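Local coordinates for periplasmic binding protein/LacI transcriptional regulator (Burkholderia graminis C4D1M, PDB 5HQJ) that binds the sugar D-arabinose between its two lobes and probably serves as the solute receptor of a bacterial ABC transporter, at residues A[26-38]-A[56-68]. Sequence-based numbering, arbitrary orientation.
Sequences AKDISVAVIPKVA and AGVKYQWVVPQNT. With 64K (alpha-D-arabinopyranose), chain B.
Five backbone hydrogen bonds join Ile29 through Val33 to Lys59 through Val63, alternating in direction as parallel pairing requires. They begin with Lys59 N to Ile29 O at 2.9 Å and end with Val63 N to Val33 O at 3.0 Å; the last is nearly straight. The axes of the short strand segments 30-34 and 59-62 run parallel to within 19°.

On the face carrying Val31, Val33, Tyr60 and Trp62 the side chains pack closely. Val33 CG2 meets the edge of the Tyr60 ring, 3.5 Å from CE1, while its CG1 branch lies 3.8 Å from Trp62 CZ3. Holding CG anti to the backbone N (chi1 178°), Trp62 presents one face of its indole to Pro35, whose CD stands 3.7 Å from the centroid of the six-membered ring and 13° off its normal, a CH-pi contact.

Strands 30-34 and 59-62 are linked by helix 42-56 as a beta-alpha-beta crossover; 59-62 is an edge strand of the parallel sheet in one lobe of this two-lobed periplasmic binding protein. The helix covers the aromatic face, where Asn46 hydrogen-bonds Tyr60 OH, and closes with a Schellman motif at Gly57.

Past the strands, side chains pack against backbone: Val37 CG1 approaches Asn67 O at 3.3 Å, and Pro65 CD approaches Pro35 O at 3.2 Å. Val63 O is buried here without a polar partner.

Of these two segments, Lys36 reaches the sugar pocket, its extended chain leading away from 56-68. Its NZ hydrogen-bonds Asn164 OD1, its strongest polar partner, and more weakly O1 of alpha-D-arabinopyranose, which Asp116 and Arg168, among others, also bind.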
ATOM      1  N   ALA A  26      17.070  -0.224 -26.478  1.00 53.17           N
ATOM      2  CA  ALA A  26      16.020   0.270 -25.592  1.00 29.32           C
ATOM      3  C   ALA A  26      14.627   0.083 -26.174  1.00 33.86           C
ATOM      4  O   ALA A  26      13.721  -0.413 -25.493  1.00 37.12           O
ATOM      5  CB  ALA A  26      16.264   1.736 -25.275  1.00 34.27           C
ATOM      6  N   LYS A  27      14.470   0.420 -27.452  1.00 43.01           N
ATOM      7  CA  LYS A  27      13.167   0.353 -28.099  1.00 42.06           C
ATOM      8  C   LYS A  27      12.657  -1.084 -28.225  1.00 52.02           C
ATOM      9  O   LYS A  27      11.449  -1.308 -28.343  1.00 64.10           O
ATOM     10  CB  LYS A  27      13.228   1.006 -29.481  1.00 57.70           C
ATOM     11  CG  LYS A  27      14.168   0.315 -30.457  1.00 57.91           C
ATOM     12  CD  LYS A  27      13.999   0.861 -31.863  1.00 60.45           C
ATOM     13  CE  LYS A  27      14.749   0.004 -32.864  1.00 70.62           C
ATOM     14  NZ  LYS A  27      15.542   0.821 -33.825  1.00 89.14           N
ATOM     15  N   ASP A  28      13.570  -2.053 -28.195  1.00 46.41           N
ATOM     16  CA  ASP A  28      13.181  -3.467 -28.220  1.00 48.88           C
ATOM     17  C   ASP A  28      12.878  -4.013 -26.822  1.00 47.20           C
ATOM     18  O   ASP A  28      12.404  -5.151 -26.682  1.00 37.05           O
ATOM     19  CB  ASP A  28      14.280  -4.320 -28.866  1.00 41.96           C
ATOM     20  CG  ASP A  28      14.631  -3.857 -30.260  1.00 48.01           C
ATOM     21  OD1 ASP A  28      13.699  -3.516 -31.025  1.00 46.84           O
ATOM     22  OD2 ASP A  28      15.841  -3.829 -30.580  1.00 47.60           O
ATOM     23  N   ILE A  29      13.147  -3.209 -25.793  1.00 51.12           N
ATOM     24  CA  ILE A  29      12.875  -3.622 -24.422  1.00 41.04           C
ATOM     25  C   ILE A  29      11.418  -3.413 -24.094  1.00 33.01           C
ATOM     26  O   ILE A  29      10.828  -2.373 -24.395  1.00 37.23           O
ATOM     27  CB  ILE A  29      13.721  -2.865 -23.398  1.00 34.57           C
ATOM     28  CG1 ILE A  29      15.202  -3.147 -23.626  1.00 34.09           C
ATOM     29  CG2 ILE A  29      13.358  -3.293 -21.962  1.00 27.81           C
ATOM     30  CD1 ILE A  29      16.133  -2.342 -22.724  1.00 28.77           C
ATOM     31  N   SER A  30      10.851  -4.422 -23.456  1.00 30.10           N
ATOM     32  CA  SER A  30       9.451  -4.440 -23.100  1.00 31.63           C
ATOM     33  C   SER A  30       9.341  -4.754 -21.621  1.00 41.71           C
ATOM     34  O   SER A  30       9.870  -5.778 -21.160  1.00 28.87           O
ATOM     35  CB  SER A  30       8.701  -5.486 -23.927  1.00 42.97           C
ATOM     36  OG  SER A  30       7.306  -5.276 -23.881  1.00 52.30           O
ATOM     37  N   VAL A  31       8.660  -3.870 -20.891  1.00 33.10           N
ATOM     38  CA  VAL A  31       8.418  -4.037 -19.462  1.00 27.15           C
ATOM     39  C   VAL A  31       6.947  -3.852 -19.145  1.00 24.01           C
ATOM     40  O   VAL A  31       6.253  -3.046 -19.764  1.00 23.56           O
ATOM     41  CB  VAL A  31       9.255  -3.042 -18.616  1.00 26.19           C
ATOM     42  CG1 VAL A  31      10.728  -3.284 -18.865  1.00 27.31           C
ATOM     43  CG2 VAL A  31       8.876  -1.567 -18.891  1.00 27.15           C
ATOM     44  N   ALA A  32       6.501  -4.585 -18.147  1.00 23.86           N
ATOM     45  CA  ALA A  32       5.128  -4.588 -17.716  1.00 23.41           C
ATOM     46  C   ALA A  32       5.073  -4.338 -16.208  1.00 26.07           C
ATOM     47  O   ALA A  32       5.876  -4.904 -15.462  1.00 25.05           O
ATOM     48  CB  ALA A  32       4.460  -5.907 -18.079  1.00 25.41           C
ATOM     49  N   VAL A  33       4.145  -3.481 -15.783  1.00 21.28           N
ATOM     50  CA  VAL A  33       3.939  -3.205 -14.368  1.00 19.24           C
ATOM     51  C   VAL A  33       2.498  -3.485 -13.981  1.00 20.61           C
ATOM     52  O   VAL A  33       1.563  -3.064 -14.678  1.00 21.68           O
ATOM     53  CB  VAL A  33       4.313  -1.757 -14.029  1.00 19.70           C
ATOM     54  CG1 VAL A  33       4.243  -1.549 -12.537  1.00 19.36           C
ATOM     55  CG2 VAL A  33       5.709  -1.436 -14.509  1.00 17.90           C
ATOM     56  N   ILE A  34       2.334  -4.204 -12.874  1.00 21.52           N
ATOM     57  CA  ILE A  34       1.045  -4.760 -12.453  1.00 20.80           C
ATOM     58  C   ILE A  34       0.679  -4.245 -11.085  1.00 20.32           C
ATOM     59  O   ILE A  34       1.407  -4.532 -10.110  1.00 19.51           O
ATOM     60  CB  ILE A  34       1.091  -6.330 -12.381  1.00 22.77           C
ATOM     61  CG1 ILE A  34       1.596  -6.904 -13.705  1.00 24.06           C
ATOM     62  CG2 ILE A  34      -0.289  -6.925 -11.991  1.00 25.18           C
ATOM     63  CD1 ILE A  34       1.946  -8.381 -13.663  1.00 25.97           C
ATOM     64  N   PRO A  35      -0.420  -3.486 -10.984  1.00 19.18           N
ATOM     65  CA  PRO A  35      -0.905  -3.136  -9.650  1.00 18.59           C
ATOM     66  C   PRO A  35      -1.703  -4.271  -9.027  1.00 21.69           C
ATOM     67  O   PRO A  35      -1.908  -5.295  -9.690  1.00 22.48           O
ATOM     68  CB  PRO A  35      -1.806  -1.927  -9.928  1.00 17.69           C
ATOM     69  CG  PRO A  35      -2.404  -2.259 -11.255  1.00 24.89           C
ATOM     70  CD  PRO A  35      -1.245  -2.831 -12.031  1.00 19.06           C
ATOM     71  N   LYS A  36      -2.178  -4.074  -7.806  1.00 19.81           N
ATOM     72  CA  LYS A  36      -3.044  -5.079  -7.184  1.00 21.25           C
ATOM     73  C   LYS A  36      -4.372  -5.121  -7.942  1.00 30.76           C
ATOM     74  O   LYS A  36      -5.017  -6.166  -8.013  1.00 25.17           O
ATOM     75  CB  LYS A  36      -3.282  -4.776  -5.701  1.00 20.80           C
ATOM     76  CG  LYS A  36      -2.099  -5.167  -4.755  1.00 20.55           C
ATOM     77  CD  LYS A  36      -2.454  -4.899  -3.281  1.00 29.94           C
ATOM     78  CE  LYS A  36      -1.291  -5.186  -2.322  1.00 23.40           C
ATOM     79  NZ  LYS A  36      -1.734  -5.125  -0.903  1.00 23.60           N
ATOM     80  N   VAL A  37      -4.760  -3.965  -8.484  1.00 24.18           N
ATOM     81  CA  VAL A  37      -6.020  -3.783  -9.216  1.00 30.51           C
ATOM     82  C   VAL A  37      -6.118  -2.308  -9.562  1.00 39.88           C
ATOM     83  O   VAL A  37      -5.330  -1.516  -9.064  1.00 23.65           O
ATOM     84  CB  VAL A  37      -7.283  -4.155  -8.404  1.00 28.19           C
ATOM     85  CG1 VAL A  37      -7.796  -5.594  -8.694  1.00 24.52           C
ATOM     86  CG2 VAL A  37      -7.093  -3.870  -6.894  1.00 26.73           C
ATOM     87  N   ALA A  38      -7.105  -1.933 -10.373  1.00 39.03           N
ATOM     88  CA  ALA A  38      -7.356  -0.525 -10.656  1.00 25.82           C
ATOM     89  C   ALA A  38      -7.981   0.176  -9.473  1.00 30.39           C
ATOM     90  O   ALA A  38      -9.179   0.446  -9.478  1.00 37.90           O
ATOM     91  CB  ALA A  38      -8.272  -0.374 -11.856  1.00 24.81           C
ATOM     92  N   ALA A  56      13.587   6.096 -20.458  1.00 17.50           N
ATOM     93  CA  ALA A  56      14.492   5.031 -20.845  1.00 28.23           C
ATOM     94  C   ALA A  56      14.315   4.697 -22.321  1.00 27.39           C
ATOM     95  O   ALA A  56      15.156   4.041 -22.927  1.00 27.41           O
ATOM     96  CB  ALA A  56      14.255   3.807 -19.979  1.00 28.12           C
ATOM     97  N   GLY A  57      13.213   5.146 -22.905  1.00 21.08           N
ATOM     98  CA  GLY A  57      12.901   4.799 -24.279  1.00 27.50           C
ATOM     99  C   GLY A  57      12.437   3.371 -24.517  1.00 38.12           C
ATOM    100  O   GLY A  57      12.569   2.853 -25.632  1.00 34.64           O
ATOM    101  N   VAL A  58      11.887   2.727 -23.495  1.00 22.77           N
ATOM    102  CA  VAL A  58      11.434   1.348 -23.637  1.00 24.04           C
ATOM    103  C   VAL A  58       9.919   1.281 -23.802  1.00 29.40           C
ATOM    104  O   VAL A  58       9.198   2.236 -23.486  1.00 43.89           O
ATOM    105  CB  VAL A  58      11.874   0.497 -22.435  1.00 28.46           C
ATOM    106  CG1 VAL A  58      13.335   0.742 -22.141  1.00 24.14           C
ATOM    107  CG2 VAL A  58      11.041   0.807 -21.196  1.00 27.63           C
ATOM    108  N   LYS A  59       9.454   0.143 -24.309  1.00 25.34           N
ATOM    109  CA  LYS A  59       8.035  -0.164 -24.377  1.00 36.77           C
ATOM    110  C   LYS A  59       7.547  -0.463 -22.973  1.00 33.62           C
ATOM    111  O   LYS A  59       8.211  -1.170 -22.220  1.00 27.24           O
ATOM    112  CB  LYS A  59       7.777  -1.354 -25.319  1.00 46.48           C
ATOM    113  CG  LYS A  59       6.491  -2.137 -25.038  1.00 59.69           C
ATOM    114  CD  LYS A  59       5.230  -1.302 -25.253  1.00 77.85           C
ATOM    115  CE  LYS A  59       3.972  -2.053 -24.825  1.00 85.58           C
ATOM    116  NZ  LYS A  59       2.795  -1.143 -24.702  1.00 82.88           N
ATOM    117  N   TYR A  60       6.381   0.081 -22.636  1.00 29.39           N
ATOM    118  CA  TYR A  60       5.829  -0.017 -21.302  1.00 30.71           C
ATOM    119  C   TYR A  60       4.356  -0.397 -21.379  1.00 25.08           C
ATOM    120  O   TYR A  60       3.623   0.180 -22.184  1.00 26.68           O
ATOM    121  CB  TYR A  60       6.015   1.326 -20.573  1.00 26.31           C
ATOM    122  CG  TYR A  60       5.226   1.455 -19.285  1.00 24.74           C
ATOM    123  CD1 TYR A  60       5.651   0.841 -18.115  1.00 25.03           C
ATOM    124  CD2 TYR A  60       4.060   2.204 -19.238  1.00 23.79           C
ATOM    125  CE1 TYR A  60       4.927   0.963 -16.947  1.00 26.34           C
ATOM    126  CE2 TYR A  60       3.330   2.337 -18.076  1.00 22.30           C
ATOM    127  CZ  TYR A  60       3.756   1.707 -16.932  1.00 18.66           C
ATOM    128  OH  TYR A  60       3.048   1.822 -15.750  1.00 18.91           O
ATOM    129  N   GLN A  61       3.927  -1.364 -20.563  1.00 24.49           N
ATOM    130  CA  GLN A  61       2.501  -1.591 -20.331  1.00 31.21           C
ATOM    131  C   GLN A  61       2.135  -1.679 -18.853  1.00 24.16           C
ATOM    132  O   GLN A  61       2.853  -2.241 -18.001  1.00 26.54           O
ATOM    133  CB  GLN A  61       2.016  -2.866 -21.048  1.00 32.54           C
ATOM    134  CG  GLN A  61       3.084  -3.882 -21.181  1.00 49.85           C
ATOM    135  CD  GLN A  61       2.619  -5.187 -21.796  1.00 64.82           C
ATOM    136  OE1 GLN A  61       1.422  -5.423 -21.972  1.00 78.61           O
ATOM    137  NE2 GLN A  61       3.574  -6.045 -22.124  1.00 55.01           N
ATOM    138  N   TRP A  62       0.968  -1.124 -18.577  1.00 23.93           N
ATOM    139  CA  TRP A  62       0.312  -1.203 -17.292  1.00 22.91           C
ATOM    140  C   TRP A  62      -0.805  -2.234 -17.412  1.00 24.29           C
ATOM    141  O   TRP A  62      -1.729  -2.053 -18.205  1.00 29.17           O
ATOM    142  CB  TRP A  62      -0.188   0.207 -16.930  1.00 22.54           C
ATOM    143  CG  TRP A  62      -0.936   0.392 -15.671  1.00 21.15           C
ATOM    144  CD1 TRP A  62      -2.273   0.589 -15.538  1.00 22.87           C
ATOM    145  CD2 TRP A  62      -0.393   0.452 -14.353  1.00 15.91           C
ATOM    146  NE1 TRP A  62      -2.601   0.783 -14.221  1.00 23.14           N
ATOM    147  CE2 TRP A  62      -1.459   0.698 -13.469  1.00 19.55           C
ATOM    148  CE3 TRP A  62       0.903   0.338 -13.826  1.00 18.42           C
ATOM    149  CZ2 TRP A  62      -1.287   0.796 -12.105  1.00 20.67           C
ATOM    150  CZ3 TRP A  62       1.065   0.451 -12.448  1.00 18.42           C
ATOM    151  CH2 TRP A  62      -0.014   0.655 -11.613  1.00 19.36           C
ATOM    152  N   VAL A  63      -0.680  -3.326 -16.666  1.00 21.58           N
ATOM    153  CA  VAL A  63      -1.601  -4.460 -16.762  1.00 23.45           C
ATOM    154  C   VAL A  63      -2.391  -4.632 -15.470  1.00 25.61           C
ATOM    155  O   VAL A  63      -1.843  -4.972 -14.414  1.00 26.57           O
ATOM    156  CB  VAL A  63      -0.838  -5.748 -17.090  1.00 36.75           C
ATOM    157  CG1 VAL A  63      -1.812  -6.859 -17.461  1.00 36.04           C
ATOM    158  CG2 VAL A  63       0.146  -5.486 -18.231  1.00 32.85           C
ATOM    159  N   VAL A  64      -3.695  -4.429 -15.560  1.00 29.29           N
ATOM    160  CA  VAL A  64      -4.515  -4.312 -14.370  1.00 33.19           C
ATOM    161  C   VAL A  64      -5.365  -5.555 -14.067  1.00 36.93           C
ATOM    162  O   VAL A  64      -6.160  -5.988 -14.908  1.00 29.16           O
ATOM    163  CB  VAL A  64      -5.466  -3.118 -14.489  1.00 28.95           C
ATOM    164  CG1 VAL A  64      -6.019  -2.803 -13.142  1.00 29.94           C
ATOM    165  CG2 VAL A  64      -4.749  -1.887 -15.078  1.00 25.01           C
ATOM    166  N   PRO A  65      -5.219  -6.122 -12.856  1.00 36.18           N
ATOM    167  CA  PRO A  65      -6.158  -7.177 -12.444  1.00 42.74           C
ATOM    168  C   PRO A  65      -7.604  -6.664 -12.295  1.00 58.14           C
ATOM    169  O   PRO A  65      -7.790  -5.463 -12.118  1.00 70.47           O
ATOM    170  CB  PRO A  65      -5.600  -7.638 -11.092  1.00 47.52           C
ATOM    171  CG  PRO A  65      -4.119  -7.231 -11.110  1.00 36.12           C
ATOM    172  CD  PRO A  65      -4.110  -5.951 -11.895  1.00 31.11           C
ATOM    173  N   GLN A  66      -8.601  -7.558 -12.353  1.00 51.16           N
ATOM    174  CA  GLN A  66     -10.013  -7.162 -12.244  1.00 49.58           C
ATOM    175  C   GLN A  66     -10.517  -7.303 -10.811  1.00 57.57           C
ATOM    176  O   GLN A  66     -11.501  -6.661 -10.417  1.00 44.03           O
ATOM    177  CB  GLN A  66     -10.895  -8.002 -13.167  1.00 53.68           C
ATOM    178  CG  GLN A  66     -10.359  -8.162 -14.574  1.00 64.37           C
ATOM    179  CD  GLN A  66      -9.317  -9.258 -14.676  1.00 81.66           C
ATOM    180  OE1 GLN A  66      -9.646 -10.444 -14.611  1.00118.66           O
ATOM    181  NE2 GLN A  66      -8.050  -8.870 -14.828  1.00 59.40           N
ATOM    182  N   ASN A  67      -9.839  -8.156 -10.044  1.00 31.87           N
ATOM    183  CA  ASN A  67     -10.145  -8.353  -8.636  1.00 38.70           C
ATOM    184  C   ASN A  67      -8.878  -8.741  -7.887  1.00 42.78           C
ATOM    185  O   ASN A  67      -7.826  -8.938  -8.499  1.00 45.54           O
ATOM    186  CB  ASN A  67     -11.221  -9.422  -8.463  1.00 50.73           C
ATOM    187  CG  ASN A  67     -10.974 -10.643  -9.326  1.00 59.59           C
ATOM    188  OD1 ASN A  67      -9.841 -11.125  -9.449  1.00 52.10           O
ATOM    189  ND2 ASN A  67     -12.040 -11.156  -9.930  1.00 63.65           N
ATOM    190  N   THR A  68      -8.993  -8.853  -6.570  1.00 44.76           N
ATOM    191  CA  THR A  68      -7.831  -8.991  -5.703  1.00 29.17           C
ATOM    192  C   THR A  68      -7.432 -10.450  -5.437  1.00 45.08           C
ATOM    193  O   THR A  68      -6.715 -10.714  -4.472  1.00 37.51           O
ATOM    194  CB  THR A  68      -8.087  -8.293  -4.326  1.00 49.79           C
ATOM    195  OG1 THR A  68      -9.308  -8.774  -3.744  1.00 55.76           O
ATOM    196  CG2 THR A  68      -8.199  -6.811  -4.489  1.00 36.87           C
TER
HETATM  197  O2  64K B 401       0.369   0.069  -0.004  1.00 16.25           O
HETATM  198  C2  64K B 401      -1.067  -0.210  -0.119  1.00 23.94           C
HETATM  199  C3  64K B 401      -1.783   1.101  -0.055  1.00 16.72           C
HETATM  200  O3  64K B 401      -1.783   1.552   1.281  1.00 17.68           O
HETATM  201  C4  64K B 401      -3.247   0.976  -0.460  1.00 25.40           C
HETATM  202  O4  64K B 401      -4.010   0.224   0.502  1.00 27.04           O
HETATM  203  C5  64K B 401      -3.349   0.283  -1.742  1.00 16.43           C
HETATM  204  O5  64K B 401      -2.818  -1.057  -1.593  1.00 16.05           O
HETATM  205  C1  64K B 401      -1.348  -0.898  -1.425  1.00 22.94           C
HETATM  206  O1  64K B 401      -0.777  -2.149  -1.394  1.00 12.46           O
HETATM  207  O   HOH W   1     -10.001  -3.485 -10.331  1.00 37.17           O